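Pullulanase (Klebsiella oxytoca, PDB 2YOC) hydrolyses the alpha-1,6-glucosidic linkages of pullulan and related branched dextrins, and is a substrate of the type 2 secretion system. Local coordinates at residues L340-R346 with E377-V381. Sequence-based numbering, arbitrary orientation.
Sequences LKGAFYR and EYSQV. With SO4 (sulfate ion), chain O.
F344 pairs with Q380 and Y345 with S379 where two antiparallel strands meet in the beta-sheet domain that carries the carbohydrate-binding module 48 sequence. Y345 N donates a hydrogen bond to S379 O (2.8 Å), and S379 N donates one to Y345 O. Before the strand, L340 to A343 make a type II turn whose third position, with positive phi, suits G342.

Q380 suits the non-hydrogen-bonded pair: its aliphatic chain lines the F344 ring and carries a planar amide beyond it. Its CB lies 4.0 Å from F344 CE1. With CG anti to the backbone N (chi1 -157°), the extended chain passes obliquely by the ring, CG making an off-centre CH-pi contact. CD stays beside CE1, ring and amide planes only 12° apart. At the tip, OE1 accepts from S371 OG, while NE2 donates to G342 O and to a sulfate, most likely a crystallisation additive.

On the other sheet face, the small S379 lets its CB sit over the Y345 ring, 3.7 Å from the centroid. The R346 guanidinium, salt-bridged through NE to E363, stacks flat on the Y378 ring. E377 O lies nearly in the guanidinium plane and takes a hydrogen bond from NH1 (3.2 Å), although NH1 sits above that carbonyl's plane.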
ATOM      1  N   LEU B 340      18.655  50.392  46.345  1.00 69.10           N
ATOM      2  CA  LEU B 340      18.348  50.403  44.925  1.00 67.45           C
ATOM      3  C   LEU B 340      17.023  49.742  44.549  1.00 70.52           C
ATOM      4  O   LEU B 340      16.623  49.818  43.387  1.00 71.23           O
ATOM      5  CB  LEU B 340      19.527  49.852  44.105  1.00 67.16           C
ATOM      6  CG  LEU B 340      20.852  50.586  44.294  1.00 73.48           C
ATOM      7  CD1 LEU B 340      22.004  49.738  43.876  1.00 73.60           C
ATOM      8  CD2 LEU B 340      20.880  51.882  43.542  1.00 78.22           C
ATOM      9  N   LYS B 341      16.312  49.129  45.503  1.00 66.58           N
ATOM     10  CA  LYS B 341      15.007  48.523  45.178  1.00 65.81           C
ATOM     11  C   LYS B 341      14.097  49.592  44.535  1.00 74.40           C
ATOM     12  O   LYS B 341      13.809  50.623  45.164  1.00 75.86           O
ATOM     13  CB  LYS B 341      14.345  47.923  46.433  1.00 66.20           C
ATOM     14  CG  LYS B 341      12.944  47.352  46.248  1.00 57.07           C
ATOM     15  CD  LYS B 341      12.289  47.062  47.609  1.00 65.30           C
ATOM     16  CE  LYS B 341      11.057  46.171  47.567  1.00 70.32           C
ATOM     17  NZ  LYS B 341      10.205  46.371  48.785  1.00 84.13           N
ATOM     18  N   GLY B 342      13.718  49.354  43.274  1.00 71.59           N
ATOM     19  CA  GLY B 342      12.853  50.261  42.523  1.00 71.57           C
ATOM     20  C   GLY B 342      13.572  51.218  41.594  1.00 73.67           C
ATOM     21  O   GLY B 342      12.921  51.890  40.787  1.00 74.53           O
ATOM     22  N   ALA B 343      14.906  51.298  41.689  1.00 67.42           N
ATOM     23  CA  ALA B 343      15.661  52.175  40.797  1.00 67.67           C
ATOM     24  C   ALA B 343      15.625  51.656  39.355  1.00 70.19           C
ATOM     25  O   ALA B 343      15.525  50.436  39.104  1.00 68.16           O
ATOM     26  CB  ALA B 343      17.111  52.313  41.252  1.00 69.25           C
ATOM     27  N   PHE B 344      15.692  52.613  38.413  1.00 65.34           N
ATOM     28  CA  PHE B 344      15.718  52.335  36.994  1.00 62.65           C
ATOM     29  C   PHE B 344      17.159  52.194  36.564  1.00 65.07           C
ATOM     30  O   PHE B 344      18.048  52.775  37.186  1.00 65.49           O
ATOM     31  CB  PHE B 344      14.971  53.415  36.208  1.00 64.51           C
ATOM     32  CG  PHE B 344      13.478  53.374  36.425  1.00 64.54           C
ATOM     33  CD1 PHE B 344      12.698  52.390  35.824  1.00 65.71           C
ATOM     34  CD2 PHE B 344      12.848  54.334  37.203  1.00 66.97           C
ATOM     35  CE1 PHE B 344      11.319  52.356  36.021  1.00 66.54           C
ATOM     36  CE2 PHE B 344      11.464  54.322  37.373  1.00 69.10           C
ATOM     37  CZ  PHE B 344      10.712  53.321  36.799  1.00 66.41           C
ATOM     38  N   TYR B 345      17.405  51.386  35.540  1.00 60.35           N
ATOM     39  CA  TYR B 345      18.763  51.151  35.078  1.00 59.70           C
ATOM     40  C   TYR B 345      18.803  50.641  33.667  1.00 66.68           C
ATOM     41  O   TYR B 345      17.814  50.098  33.139  1.00 66.60           O
ATOM     42  CB  TYR B 345      19.507  50.157  36.020  1.00 57.84           C
ATOM     43  CG  TYR B 345      19.066  48.719  35.889  1.00 54.91           C
ATOM     44  CD1 TYR B 345      17.875  48.283  36.456  1.00 55.88           C
ATOM     45  CD2 TYR B 345      19.856  47.780  35.221  1.00 54.26           C
ATOM     46  CE1 TYR B 345      17.465  46.956  36.343  1.00 56.62           C
ATOM     47  CE2 TYR B 345      19.448  46.454  35.079  1.00 52.96           C
ATOM     48  CZ  TYR B 345      18.245  46.048  35.633  1.00 62.56           C
ATOM     49  OH  TYR B 345      17.816  44.747  35.483  1.00 62.19           O
ATOM     50  N   ARG B 346      19.996  50.754  33.088  1.00 63.47           N
ATOM     51  CA  ARG B 346      20.372  50.233  31.790  1.00 62.75           C
ATOM     52  C   ARG B 346      21.863  49.948  31.887  1.00 67.23           C
ATOM     53  O   ARG B 346      22.542  50.524  32.741  1.00 66.61           O
ATOM     54  CB  ARG B 346      20.109  51.274  30.696  1.00 64.85           C
ATOM     55  CG  ARG B 346      18.638  51.521  30.416  1.00 70.77           C
ATOM     56  CD  ARG B 346      18.436  52.198  29.100  1.00 89.06           C
ATOM     57  NE  ARG B 346      19.011  53.539  29.084  1.00 94.23           N
ATOM     58  CZ  ARG B 346      18.364  54.617  28.673  1.00 95.60           C
ATOM     59  NH1 ARG B 346      17.107  54.526  28.259  1.00 77.22           N
ATOM     60  NH2 ARG B 346      18.972  55.794  28.657  1.00 77.79           N
ATOM     61  N   GLU B 377      11.621  51.321  28.115  1.00 75.06           N
ATOM     62  CA  GLU B 377      12.801  52.164  27.877  1.00 77.11           C
ATOM     63  C   GLU B 377      13.914  51.914  28.881  1.00 83.13           C
ATOM     64  O   GLU B 377      15.092  52.023  28.519  1.00 83.76           O
ATOM     65  CB  GLU B 377      12.445  53.652  27.871  1.00 79.82           C
ATOM     66  CG  GLU B 377      11.499  54.062  26.760  1.00 92.21           C
ATOM     67  CD  GLU B 377      11.052  55.510  26.829  1.00115.17           C
ATOM     68  OE1 GLU B 377      11.263  56.149  27.887  1.00121.44           O
ATOM     69  OE2 GLU B 377      10.479  56.001  25.829  1.00102.08           O
ATOM     70  N   TYR B 378      13.543  51.630  30.149  1.00 79.22           N
ATOM     71  CA  TYR B 378      14.486  51.369  31.242  1.00 78.44           C
ATOM     72  C   TYR B 378      14.061  50.132  32.014  1.00 78.28           C
ATOM     73  O   TYR B 378      12.863  49.928  32.269  1.00 76.40           O
ATOM     74  CB  TYR B 378      14.557  52.548  32.234  1.00 81.67           C
ATOM     75  CG  TYR B 378      14.920  53.890  31.641  1.00 87.53           C
ATOM     76  CD1 TYR B 378      13.954  54.686  31.027  1.00 90.21           C
ATOM     77  CD2 TYR B 378      16.202  54.415  31.785  1.00 90.61           C
ATOM     78  CE1 TYR B 378      14.276  55.936  30.499  1.00 93.32           C
ATOM     79  CE2 TYR B 378      16.521  55.688  31.314  1.00 93.79           C
ATOM     80  CZ  TYR B 378      15.559  56.443  30.659  1.00104.52           C
ATOM     81  OH  TYR B 378      15.883  57.687  30.153  1.00108.63           O
ATOM     82  N   SER B 379      15.052  49.330  32.440  1.00 73.20           N
ATOM     83  CA  SER B 379      14.788  48.174  33.299  1.00 70.44           C
ATOM     84  C   SER B 379      14.617  48.738  34.743  1.00 73.59           C
ATOM     85  O   SER B 379      15.134  49.818  35.052  1.00 76.13           O
ATOM     86  CB  SER B 379      15.956  47.195  33.260  1.00 70.41           C
ATOM     87  OG  SER B 379      16.304  46.775  31.957  1.00 75.93           O
ATOM     88  N   GLN B 380      13.875  48.035  35.595  1.00 66.09           N
ATOM     89  CA  GLN B 380      13.688  48.427  36.982  1.00 65.76           C
ATOM     90  C   GLN B 380      14.190  47.327  37.922  1.00 69.50           C
ATOM     91  O   GLN B 380      13.953  46.149  37.661  1.00 68.45           O
ATOM     92  CB  GLN B 380      12.206  48.686  37.257  1.00 66.56           C
ATOM     93  CG  GLN B 380      11.985  49.613  38.447  1.00 67.72           C
ATOM     94  CD  GLN B 380      10.537  49.736  38.839  1.00 69.19           C
ATOM     95  OE1 GLN B 380       9.646  49.056  38.303  1.00 52.21           O
ATOM     96  NE2 GLN B 380      10.280  50.572  39.825  1.00 56.25           N
ATOM     97  N   VAL B 381      14.863  47.704  39.019  1.00 66.98           N
ATOM     98  CA  VAL B 381      15.304  46.756  40.050  1.00 65.54           C
ATOM     99  C   VAL B 381      14.029  46.362  40.798  1.00 68.83           C
ATOM    100  O   VAL B 381      13.303  47.235  41.270  1.00 69.55           O
ATOM    101  CB  VAL B 381      16.369  47.344  41.025  1.00 69.68           C
ATOM    102  CG1 VAL B 381      16.599  46.408  42.206  1.00 68.82           C
ATOM    103  CG2 VAL B 381      17.680  47.642  40.310  1.00 69.62           C
TER
HETATM  104  S   SO4 O2079       6.788  51.554  41.781  1.00106.81           S
HETATM  105  O1  SO4 O2079       7.367  51.761  40.432  1.00111.91           O
HETATM  106  O2  SO4 O2079       7.417  50.372  42.402  1.00111.07           O
HETATM  107  O3  SO4 O2079       5.327  51.292  41.670  1.00111.15           O
HETATM  108  O4  SO4 O2079       7.017  52.743  42.631  1.00112.94           O